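Local coordinates for dihydrodipicolinate reductase N-terminus domain-containing protein (Mycobacterium smegmatis, PDB 6IAQ) that binds NADP and acts as a native amine dehydrogenase, an oxidoreductase of the kind used for asymmetric reductive amination of ketones, at residues Asp65-Glu68 against Val69-Thr73; Asn83-Leu86 against Thr87-Val90; Gly204-Val207 against Leu208-Leu211. One frame throughout, in Å; residues are numbered along the deposited sequence.

Contact 1 (Asp65-Glu68 against Val69-Thr73); sequences DAAE and VLEQT
Val69 N donates to Asp65 O at 3.0 Å, the first of four consecutive i to i+4 bonds that join 65-68 to 69-73. Leu70 N to Ala66 O, Glu71 N to Ala67 O and Gln72 N to Glu68 O follow. Together they make helix 66-73, a short helix of two turns. Asp65 stands at the N-cap. Its OD1 accepts from Glu68 N at 3.3 Å. The N-H points well at the oxygen, but it meets OD1 from above the carboxylate plane, 66° out of it.

The solvent side carries Glu68 and Gln72, one turn apart. Their extended chains run alongside each other and point the same way. The amide nitrogen lies against the aliphatic part of the glutamate, with Gln72 NE2 3.2 Å from Glu68 CG. Carboxylate and amide planes are only 20° apart. In Gln72, CG is anti to the carbonyl carbon (chi1 -74°), which lays the chain back over the preceding turn, with CG 3.2 Å from Glu68 O. Glu71 also folds back, and its CG is 3.2 Å from Ala67 O. Its OE2 is hydrogen-bonded to His99 NE2.

The other side is buried. Val69 CG2 packs 3.4 Å from Asp65 O, and Leu70 CG lies 3.4 Å from Ala66 O. At the last turn Thr73 OG1 donates to Val69 O at 2.7 Å, so the hydroxyl is satisfied within the helix. Ala66, Val69 and Thr73 reach strands 9-13 and 32-37, while Ala66 and Leu70 also touch Ile95 of helix 86-98. A helix packed on the parallel sheet, as here just before strand 77-80, is typical of the Rossmann-type nucleotide-binding domain.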
ATOM      1  N   ASP A  65     -10.819  12.416 -35.282  1.00 33.31           N
ATOM      2  CA  ASP A  65     -10.434  11.208 -36.049  1.00 36.59           C
ATOM      3  C   ASP A  65      -9.231  10.555 -35.357  1.00 38.59           C
ATOM      4  O   ASP A  65      -8.080  10.963 -35.670  1.00 32.29           O
ATOM      5  CB  ASP A  65     -10.146  11.586 -37.505  1.00 38.60           C
ATOM      6  CG  ASP A  65     -10.028  10.404 -38.442  1.00 42.08           C
ATOM      7  OD1 ASP A  65      -9.701   9.276 -37.964  1.00 39.96           O
ATOM      8  OD2 ASP A  65     -10.228  10.636 -39.662  1.00 53.06           O
ATOM      9  N   ALA A  66      -9.486   9.598 -34.462  1.00 35.33           N
ATOM     10  CA  ALA A  66      -8.433   8.957 -33.630  1.00 36.89           C
ATOM     11  C   ALA A  66      -7.342   8.323 -34.523  1.00 35.66           C
ATOM     12  O   ALA A  66      -6.135   8.547 -34.265  1.00 36.33           O
ATOM     13  CB  ALA A  66      -9.051   7.936 -32.695  1.00 33.44           C
ATOM     14  N   ALA A  67      -7.747   7.509 -35.493  1.00 37.89           N
ATOM     15  CA  ALA A  67      -6.810   6.759 -36.380  1.00 38.72           C
ATOM     16  C   ALA A  67      -5.907   7.771 -37.106  1.00 39.35           C
ATOM     17  O   ALA A  67      -4.682   7.576 -37.140  1.00 38.66           O
ATOM     18  CB  ALA A  67      -7.569   5.879 -37.321  1.00 38.58           C
ATOM     19  N   GLU A  68      -6.471   8.872 -37.586  1.00 42.91           N
ATOM     20  CA  GLU A  68      -5.719   9.924 -38.317  1.00 41.14           C
ATOM     21  C   GLU A  68      -4.688  10.559 -37.372  1.00 42.93           C
ATOM     22  O   GLU A  68      -3.526  10.769 -37.785  1.00 36.43           O
ATOM     23  CB  GLU A  68      -6.681  10.947 -38.916  1.00 46.20           C
ATOM     24  CG  GLU A  68      -5.988  12.036 -39.706  1.00 47.65           C
ATOM     25  CD  GLU A  68      -6.918  12.814 -40.617  1.00 56.62           C
ATOM     26  OE1 GLU A  68      -7.667  13.663 -40.100  1.00 60.05           O
ATOM     27  OE2 GLU A  68      -6.918  12.536 -41.839  1.00 66.65           O
ATOM     28  N   VAL A  69      -5.079  10.872 -36.141  1.00 39.60           N
ATOM     29  CA  VAL A  69      -4.144  11.490 -35.156  1.00 34.81           C
ATOM     30  C   VAL A  69      -2.984  10.513 -34.891  1.00 34.91           C
ATOM     31  O   VAL A  69      -1.829  10.977 -34.852  1.00 34.09           O
ATOM     32  CB  VAL A  69      -4.865  11.884 -33.863  1.00 35.63           C
ATOM     33  CG1 VAL A  69      -3.902  12.264 -32.756  1.00 36.13           C
ATOM     34  CG2 VAL A  69      -5.827  13.012 -34.123  1.00 38.52           C
ATOM     35  N   LEU A  70      -3.265   9.219 -34.715  1.00 32.12           N
ATOM     36  CA  LEU A  70      -2.206   8.234 -34.386  1.00 33.23           C
ATOM     37  C   LEU A  70      -1.277   8.050 -35.598  1.00 37.04           C
ATOM     38  O   LEU A  70      -0.052   7.975 -35.399  1.00 35.66           O
ATOM     39  CB  LEU A  70      -2.854   6.915 -33.957  1.00 31.32           C
ATOM     40  CG  LEU A  70      -3.629   6.945 -32.634  1.00 28.72           C
ATOM     41  CD1 LEU A  70      -3.888   5.545 -32.114  1.00 29.21           C
ATOM     42  CD2 LEU A  70      -2.944   7.762 -31.554  1.00 28.80           C
ATOM     43  N   GLU A  71      -1.834   7.973 -36.810  1.00 39.42           N
ATOM     44  CA  GLU A  71      -1.061   7.814 -38.071  1.00 36.20           C
ATOM     45  C   GLU A  71      -0.183   9.057 -38.256  1.00 36.13           C
ATOM     46  O   GLU A  71       0.974   8.904 -38.673  1.00 34.50           O
ATOM     47  CB  GLU A  71      -2.002   7.518 -39.241  1.00 36.29           C
ATOM     48  CG  GLU A  71      -2.589   6.106 -39.145  1.00 39.67           C
ATOM     49  CD  GLU A  71      -3.858   5.832 -39.939  1.00 41.00           C
ATOM     50  OE1 GLU A  71      -4.238   6.701 -40.757  1.00 55.86           O
ATOM     51  OE2 GLU A  71      -4.467   4.745 -39.750  1.00 42.32           O
ATOM     52  N   GLN A  72      -0.683  10.241 -37.919  1.00 37.17           N
ATOM     53  CA  GLN A  72       0.048  11.520 -38.115  1.00 36.62           C
ATOM     54  C   GLN A  72       1.147  11.710 -37.040  1.00 40.93           C
ATOM     55  O   GLN A  72       2.158  12.367 -37.368  1.00 36.19           O
ATOM     56  CB  GLN A  72      -0.936  12.692 -38.149  1.00 42.18           C
ATOM     57  CG  GLN A  72      -1.724  12.757 -39.452  1.00 47.56           C
ATOM     58  CD  GLN A  72      -2.714  13.902 -39.471  1.00 53.80           C
ATOM     59  OE1 GLN A  72      -2.812  14.704 -38.535  1.00 55.75           O
ATOM     60  NE2 GLN A  72      -3.544  13.915 -40.500  1.00 52.26           N
ATOM     61  N   THR A  73       0.966  11.224 -35.804  1.00 32.40           N
ATOM     62  CA  THR A  73       1.841  11.609 -34.667  1.00 34.50           C
ATOM     63  C   THR A  73       2.618  10.420 -34.073  1.00 33.13           C
ATOM     64  O   THR A  73       3.665  10.696 -33.457  1.00 35.93           O
ATOM     65  CB  THR A  73       1.044  12.350 -33.587  1.00 35.89           C
ATOM     66  OG1 THR A  73       0.088  11.426 -33.072  1.00 44.15           O
ATOM     67  CG2 THR A  73       0.379  13.605 -34.113  1.00 40.46           C
TER

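Contact 2 (Asn83-Leu86 against Thr87-Val90). With NAP (NADP nicotinamide-adenine-dinucleotide phosphate), chain F.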
ATOM      1  N   ASN A  83     -14.820   6.451 -21.822  1.00 25.51           N
ATOM      2  CA  ASN A  83     -15.951   5.591 -21.384  1.00 26.39           C
ATOM      3  C   ASN A  83     -15.456   4.511 -20.405  1.00 26.64           C
ATOM      4  O   ASN A  83     -14.237   4.503 -20.083  1.00 26.09           O
ATOM      5  CB  ASN A  83     -16.691   5.007 -22.585  1.00 29.73           C
ATOM      6  CG  ASN A  83     -15.751   4.316 -23.550  1.00 35.13           C
ATOM      7  OD1 ASN A  83     -14.729   3.771 -23.121  1.00 31.61           O
ATOM      8  ND2 ASN A  83     -16.081   4.369 -24.843  1.00 33.55           N
ATOM      9  N   SER A  84     -16.358   3.620 -19.962  1.00 26.29           N
ATOM     10  CA  SER A  84     -16.168   2.757 -18.767  1.00 26.86           C
ATOM     11  C   SER A  84     -16.097   1.278 -19.152  1.00 27.94           C
ATOM     12  O   SER A  84     -15.247   0.564 -18.604  1.00 31.25           O
ATOM     13  CB  SER A  84     -17.293   2.992 -17.781  1.00 27.45           C
ATOM     14  OG  SER A  84     -17.246   4.318 -17.267  1.00 30.31           O
ATOM     15  N   TYR A  85     -17.005   0.812 -20.008  1.00 27.30           N
ATOM     16  CA  TYR A  85     -17.275  -0.632 -20.243  1.00 28.94           C
ATOM     17  C   TYR A  85     -16.603  -1.051 -21.558  1.00 28.42           C
ATOM     18  O   TYR A  85     -16.635  -0.284 -22.515  1.00 29.65           O
ATOM     19  CB  TYR A  85     -18.783  -0.877 -20.176  1.00 28.33           C
ATOM     20  CG  TYR A  85     -19.435  -0.277 -18.957  1.00 29.66           C
ATOM     21  CD1 TYR A  85     -19.081  -0.698 -17.683  1.00 32.64           C
ATOM     22  CD2 TYR A  85     -20.326   0.773 -19.058  1.00 30.11           C
ATOM     23  CE1 TYR A  85     -19.649  -0.142 -16.547  1.00 30.04           C
ATOM     24  CE2 TYR A  85     -20.896   1.357 -17.933  1.00 33.21           C
ATOM     25  CZ  TYR A  85     -20.559   0.891 -16.672  1.00 31.74           C
ATOM     26  OH  TYR A  85     -21.106   1.468 -15.569  1.00 32.39           O
ATOM     27  N   LEU A  86     -15.967  -2.225 -21.567  1.00 31.73           N
ATOM     28  CA  LEU A  86     -15.176  -2.753 -22.718  1.00 34.97           C
ATOM     29  C   LEU A  86     -16.048  -2.801 -23.991  1.00 38.96           C
ATOM     30  O   LEU A  86     -15.509  -2.615 -25.119  1.00 31.36           O
ATOM     31  CB  LEU A  86     -14.611  -4.131 -22.371  1.00 36.16           C
ATOM     32  CG  LEU A  86     -13.249  -4.467 -22.977  1.00 43.12           C
ATOM     33  CD1 LEU A  86     -12.293  -3.288 -22.969  1.00 46.37           C
ATOM     34  CD2 LEU A  86     -12.618  -5.664 -22.300  1.00 43.46           C
ATOM     35  N   THR A  87     -17.340  -3.045 -23.812  1.00 32.96           N
ATOM     36  CA  THR A  87     -18.373  -3.057 -24.875  1.00 41.69           C
ATOM     37  C   THR A  87     -18.295  -1.730 -25.649  1.00 39.16           C
ATOM     38  O   THR A  87     -18.416  -1.765 -26.860  1.00 39.82           O
ATOM     39  CB  THR A  87     -19.722  -3.391 -24.218  1.00 42.11           C
ATOM     40  OG1 THR A  87     -20.434  -4.184 -25.150  1.00 51.98           O
ATOM     41  CG2 THR A  87     -20.536  -2.191 -23.790  1.00 40.00           C
ATOM     42  N   ASP A  88     -18.034  -0.612 -24.972  1.00 33.08           N
ATOM     43  CA  ASP A  88     -17.806   0.712 -25.584  1.00 33.73           C
ATOM     44  C   ASP A  88     -16.309   0.903 -25.856  1.00 34.26           C
ATOM     45  O   ASP A  88     -15.950   1.288 -26.990  1.00 30.86           O
ATOM     46  CB  ASP A  88     -18.390   1.819 -24.698  1.00 34.07           C
ATOM     47  CG  ASP A  88     -19.849   1.594 -24.372  1.00 38.48           C
ATOM     48  OD1 ASP A  88     -20.586   1.209 -25.296  1.00 45.86           O
ATOM     49  OD2 ASP A  88     -20.233   1.755 -23.181  1.00 39.01           O
ATOM     50  N   ALA A  89     -15.454   0.627 -24.863  1.00 33.38           N
ATOM     51  CA  ALA A  89     -14.027   1.029 -24.849  1.00 30.98           C
ATOM     52  C   ALA A  89     -13.239   0.250 -25.920  1.00 27.57           C
ATOM     53  O   ALA A  89     -12.178   0.722 -26.350  1.00 30.01           O
ATOM     54  CB  ALA A  89     -13.452   0.790 -23.466  1.00 32.23           C
ATOM     55  N   VAL A  90     -13.695  -0.925 -26.294  1.00 28.99           N
ATOM     56  CA  VAL A  90     -13.014  -1.756 -27.335  1.00 35.49           C
ATOM     57  C   VAL A  90     -12.820  -0.933 -28.616  1.00 36.58           C
ATOM     58  O   VAL A  90     -11.769  -1.100 -29.273  1.00 36.91           O
ATOM     59  CB  VAL A  90     -13.754  -3.076 -27.597  1.00 39.35           C
ATOM     60  CG1 VAL A  90     -15.097  -2.848 -28.303  1.00 40.82           C
ATOM     61  CG2 VAL A  90     -12.859  -4.051 -28.359  1.00 40.37           C
TER
HETATM   62  PA  NAP F 402     -16.696  13.380 -19.572  1.00 26.75           P
HETATM   63  O1A NAP F 402     -16.375  14.691 -19.025  1.00 26.25           O
HETATM   64  O2A NAP F 402     -18.104  12.994 -20.116  1.00 25.71           O
HETATM   65  O5B NAP F 402     -15.594  13.100 -20.743  1.00 29.38           O
HETATM   66  C5B NAP F 402     -15.743  12.060 -21.720  1.00 29.66           C
HETATM   67  C4B NAP F 402     -15.034  12.505 -22.992  1.00 32.85           C
HETATM   68  O4B NAP F 402     -15.075  11.490 -23.992  1.00 33.64           O
HETATM   69  C3B NAP F 402     -15.619  13.783 -23.653  1.00 34.37           C
HETATM   70  O3B NAP F 402     -14.471  14.644 -23.850  1.00 34.47           O
HETATM   71  C2B NAP F 402     -16.164  13.359 -25.014  1.00 38.56           C
HETATM   72  O2B NAP F 402     -15.903  14.307 -26.073  1.00 41.17           O
HETATM   73  C1B NAP F 402     -15.260  12.191 -25.264  1.00 33.78           C
HETATM   74  N9A NAP F 402     -15.713  11.173 -26.211  1.00 37.01           N
HETATM   75  C8A NAP F 402     -16.823  10.409 -26.182  1.00 33.26           C
HETATM   76  N7A NAP F 402     -16.771   9.552 -27.208  1.00 34.98           N
HETATM   77  C5A NAP F 402     -15.581   9.727 -27.830  1.00 37.22           C
HETATM   78  C6A NAP F 402     -14.841   9.142 -28.977  1.00 38.30           C
HETATM   79  N6A NAP F 402     -15.364   8.158 -29.696  1.00 40.84           N
HETATM   80  N1A NAP F 402     -13.641   9.634 -29.281  1.00 37.82           N
HETATM   81  C2A NAP F 402     -13.044  10.624 -28.586  1.00 38.14           C
HETATM   82  N3A NAP F 402     -13.635  11.219 -27.525  1.00 37.50           N
HETATM   83  C4A NAP F 402     -14.886  10.805 -27.173  1.00 34.81           C
HETATM   84  O3  NAP F 402     -16.373  12.180 -18.496  1.00 27.67           O
HETATM   85  PN  NAP F 402     -15.074  12.140 -17.466  1.00 25.24           P
HETATM   86  O1N NAP F 402     -15.425  12.568 -16.075  1.00 27.32           O
HETATM   87  O2N NAP F 402     -13.881  12.768 -18.098  1.00 24.96           O
HETATM   88  O5D NAP F 402     -15.016  10.544 -17.525  1.00 24.22           O
HETATM   89  C5D NAP F 402     -14.608   9.758 -18.651  1.00 25.52           C
HETATM   90  C4D NAP F 402     -14.608   8.276 -18.404  1.00 26.50           C
HETATM   91  O4D NAP F 402     -13.588   7.994 -17.391  1.00 27.28           O
HETATM   92  C3D NAP F 402     -15.951   7.795 -17.931  1.00 25.18           C
HETATM   93  O3D NAP F 402     -16.330   6.565 -18.523  1.00 23.76           O
HETATM   94  C2D NAP F 402     -15.732   7.613 -16.423  1.00 25.39           C
HETATM   95  O2D NAP F 402     -16.666   6.654 -15.909  1.00 24.89           O
HETATM   96  C1D NAP F 402     -14.228   7.215 -16.382  1.00 26.95           C
HETATM   97  N1N NAP F 402     -13.615   7.514 -15.076  1.00 23.74           N
HETATM   98  C2N NAP F 402     -12.944   6.548 -14.479  1.00 24.60           C
HETATM   99  C3N NAP F 402     -12.405   6.771 -13.220  1.00 24.38           C
HETATM  100  C7N NAP F 402     -11.585   5.709 -12.520  1.00 26.19           C
HETATM  101  O7N NAP F 402     -11.290   5.944 -11.349  1.00 26.83           O
HETATM  102  N7N NAP F 402     -11.174   4.600 -13.159  1.00 24.85           N
HETATM  103  C4N NAP F 402     -12.571   8.019 -12.621  1.00 22.74           C
HETATM  104  C5N NAP F 402     -13.278   9.024 -13.273  1.00 23.77           C
HETATM  105  C6N NAP F 402     -13.782   8.725 -14.514  1.00 22.34           C
HETATM  106  P2B NAP F 402     -16.513  15.783 -26.069  1.00 38.72           P
HETATM  107  O1X NAP F 402     -15.869  16.561 -24.958  1.00 35.82           O
HETATM  108  O2X NAP F 402     -15.986  16.412 -27.358  1.00 37.48           O
HETATM  109  O3X NAP F 402     -18.001  15.430 -25.982  1.00 43.32           O
HETATM  110  O   HOH W   1     -18.968   2.855 -21.146  1.00 26.45           O
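Asn83 reaches Asp88 and Ala89 because its CG sits between the backbone N and the carbonyl carbon (chi1 52°), which turns the amide toward the first turn of helix 86-98. Asp88 has CG anti to its carbonyl carbon (chi1 -54°), which puts OD2 at the edge of the Tyr85 ring, near its plane. This is the loop after strand 77-80 of the Rossmann-type sheet, where the chain passes the bound NADP and enters a helix with Tyr85 at the N-cap.

Tyr85 O takes two backbone donors. Ala89 N, at 2.8 Å, lies in the carbonyl plane. Asp88 N, also at 2.8 Å, stands above it with a more bent bond. Val90 N continues the helix by donating to Leu86 O.

The Asn83 amide is set obliquely to the Asp88 carboxylate, the planes 43° apart. Asn83 ND2 is 3.4 Å from Asp88 CB, and Asn83 OD1 is 3.3 Å from Ala89 CB. The polar end is held further along the helix, where ND2 donates to Gln92 OE1. Ser84 CB covers one face of the Tyr85 ring, over its centre.

Asn83 and Ser84 line the cofactor pocket. Ser84 OG accepts from O3D of the NADP ribose at 2.7 Å and is also bonded to Glu108. A water accepts from Ser84 N and donates to Asp88 OD2, the water oxygen 2.6 Å from OD2.

Contact 3 (Gly204-Val207 against Leu208-Leu211)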
ATOM      1  N   GLY A 204     -17.277  -2.470  -8.969  1.00 28.34           N
ATOM      2  CA  GLY A 204     -16.815  -3.272  -7.828  1.00 30.54           C
ATOM      3  C   GLY A 204     -16.539  -4.711  -8.206  1.00 30.67           C
ATOM      4  O   GLY A 204     -15.654  -5.321  -7.593  1.00 29.19           O
ATOM      5  N   ARG A 205     -17.244  -5.249  -9.204  1.00 29.83           N
ATOM      6  CA  ARG A 205     -16.996  -6.633  -9.658  1.00 27.49           C
ATOM      7  C   ARG A 205     -15.560  -6.733 -10.186  1.00 29.06           C
ATOM      8  O   ARG A 205     -14.831  -7.709  -9.883  1.00 30.73           O
ATOM      9  CB  ARG A 205     -18.069  -7.031 -10.672  1.00 32.42           C
ATOM     10  CG  ARG A 205     -17.758  -8.336 -11.398  1.00 32.15           C
ATOM     11  CD  ARG A 205     -17.678  -9.526 -10.460  1.00 34.09           C
ATOM     12  NE  ARG A 205     -16.981 -10.558 -11.203  1.00 41.83           N
ATOM     13  CZ  ARG A 205     -17.550 -11.335 -12.109  1.00 39.86           C
ATOM     14  NH1 ARG A 205     -18.849 -11.232 -12.341  1.00 37.60           N
ATOM     15  NH2 ARG A 205     -16.831 -12.244 -12.739  1.00 40.04           N
ATOM     16  N   ASN A 206     -15.136  -5.740 -10.962  1.00 30.18           N
ATOM     17  CA  ASN A 206     -13.767  -5.744 -11.521  1.00 31.22           C
ATOM     18  C   ASN A 206     -12.781  -5.593 -10.356  1.00 32.98           C
ATOM     19  O   ASN A 206     -11.723  -6.261 -10.400  1.00 29.10           O
ATOM     20  CB  ASN A 206     -13.646  -4.716 -12.629  1.00 31.88           C
ATOM     21  CG  ASN A 206     -14.609  -5.028 -13.750  1.00 33.72           C
ATOM     22  OD1 ASN A 206     -15.592  -4.298 -13.928  1.00 35.24           O
ATOM     23  ND2 ASN A 206     -14.347  -6.131 -14.465  1.00 32.85           N
ATOM     24  N   VAL A 207     -13.113  -4.781  -9.346  1.00 31.27           N
ATOM     25  CA  VAL A 207     -12.226  -4.627  -8.150  1.00 30.59           C
ATOM     26  C   VAL A 207     -12.003  -6.004  -7.508  1.00 26.79           C
ATOM     27  O   VAL A 207     -10.847  -6.371  -7.277  1.00 29.72           O
ATOM     28  CB  VAL A 207     -12.802  -3.611  -7.144  1.00 29.52           C
ATOM     29  CG1 VAL A 207     -12.040  -3.645  -5.816  1.00 31.00           C
ATOM     30  CG2 VAL A 207     -12.739  -2.207  -7.721  1.00 31.44           C
ATOM     31  N   LEU A 208     -13.074  -6.720  -7.205  1.00 28.86           N
ATOM     32  CA  LEU A 208     -12.985  -8.020  -6.494  1.00 34.10           C
ATOM     33  C   LEU A 208     -12.322  -9.080  -7.390  1.00 32.99           C
ATOM     34  O   LEU A 208     -11.565  -9.900  -6.850  1.00 32.38           O
ATOM     35  CB  LEU A 208     -14.374  -8.429  -6.018  1.00 29.57           C
ATOM     36  CG  LEU A 208     -15.024  -7.488  -5.009  1.00 33.13           C
ATOM     37  CD1 LEU A 208     -16.301  -8.074  -4.432  1.00 32.90           C
ATOM     38  CD2 LEU A 208     -14.053  -7.083  -3.902  1.00 33.61           C
ATOM     39  N   ASP A 209     -12.530  -9.050  -8.707  1.00 33.78           N
ATOM     40  CA  ASP A 209     -11.856 -10.021  -9.617  1.00 33.61           C
ATOM     41  C   ASP A 209     -10.347  -9.816  -9.481  1.00 32.25           C
ATOM     42  O   ASP A 209      -9.607 -10.795  -9.411  1.00 31.14           O
ATOM     43  CB  ASP A 209     -12.298  -9.874 -11.082  1.00 38.45           C
ATOM     44  CG  ASP A 209     -13.726 -10.339 -11.382  1.00 41.56           C
ATOM     45  OD1 ASP A 209     -14.310 -11.056 -10.539  1.00 42.37           O
ATOM     46  OD2 ASP A 209     -14.254  -9.982 -12.472  1.00 40.68           O
ATOM     47  N   ALA A 210      -9.889  -8.562  -9.431  1.00 30.66           N
ATOM     48  CA  ALA A 210      -8.452  -8.218  -9.304  1.00 32.59           C
ATOM     49  C   ALA A 210      -7.913  -8.744  -7.963  1.00 35.55           C
ATOM     50  O   ALA A 210      -6.812  -9.330  -7.972  1.00 32.56           O
ATOM     51  CB  ALA A 210      -8.243  -6.729  -9.430  1.00 30.88           C
ATOM     52  N   LEU A 211      -8.625  -8.513  -6.851  1.00 35.66           N
ATOM     53  CA  LEU A 211      -8.124  -8.911  -5.505  1.00 34.16           C
ATOM     54  C   LEU A 211      -8.047 -10.439  -5.430  1.00 33.64           C
ATOM     55  O   LEU A 211      -7.038 -10.965  -4.982  1.00 32.77           O
ATOM     56  CB  LEU A 211      -9.038  -8.325  -4.425  1.00 35.16           C
ATOM     57  CG  LEU A 211      -8.883  -6.829  -4.173  1.00 32.13           C
ATOM     58  CD1 LEU A 211      -9.909  -6.370  -3.165  1.00 33.98           C
ATOM     59  CD2 LEU A 211      -7.479  -6.489  -3.699  1.00 33.35           C
TER
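Arg205 and Asp209, one turn apart, are joined by a salt bridge. Arg205 NE donates to Asp209 OD1 at 2.8 Å in a nearly straight bond (174°). The oxygen lies at the edge of the guanidinium, almost in its plane. On the carboxylate, NE arrives on the syn side, somewhat out of the plane. The two flat groups are steeply turned, their planes 81° apart.

Torsions explain the meeting. Arg205 CG is anti to the backbone N, then the chain bends at chi2 (62°) and carries the guanidinium forward to the next turn. Asp209 has CG anti to the carbonyl carbon, which leans the carboxylate toward the preceding turn. There Asp209 CG comes 3.2 Å from Arg205 O. The bridge probably helps to offset the charge of the buried aspartate, though Arg205 also touches Glu115 and Asp256.

The apolar contacts are longer. Val207 CG1 lies 4.4 Å from both Leu208 CD2 and Leu211 CD1. Leu208 folds back over the previous turn, its CG 3.4 Å from Gly204 O. Beneath these side chains, four i to i+4 bonds, from Leu208 N to Gly204 O through Leu211 N to Val207 O, form a regular alpha-helix.

Helix 203-215 is buried on several sides. Asn206 ND2 donates to Thr116 OG1 and Tyr112 O in the loop before helix 118-130. Val207, Ala210 and Leu211 lie against helix 141-153. Leu208 packs on Phe266 and Phe268 of strand 265-273, and with Arg205 and Asp209 it also meets strand 249-260 of the mixed sheet.

How the contacts relate
From the N terminus the three contacts come in series, and none nests in or crosses another. Each joins adjoining pieces of chain, so no long loop is closed. Contact 1 forms helix 66-73, the last before strand 77-80 of the parallel sheet. Contact 2 follows strand 77-80 and opens helix 86-98, whose Ile95 packs on contact 1; the centres lie about 20 Å apart. Contact 3 comes much later, in the C-terminal domain, on helix 203-215 beside the mixed sheet. Phe203 of that helix touches Ser84 and Tyr85, and the nearest atoms of contacts 2 and 3 are about 6 Å apart without touching. Contacts 1 and 3 lie on opposite sides of the chain's centre.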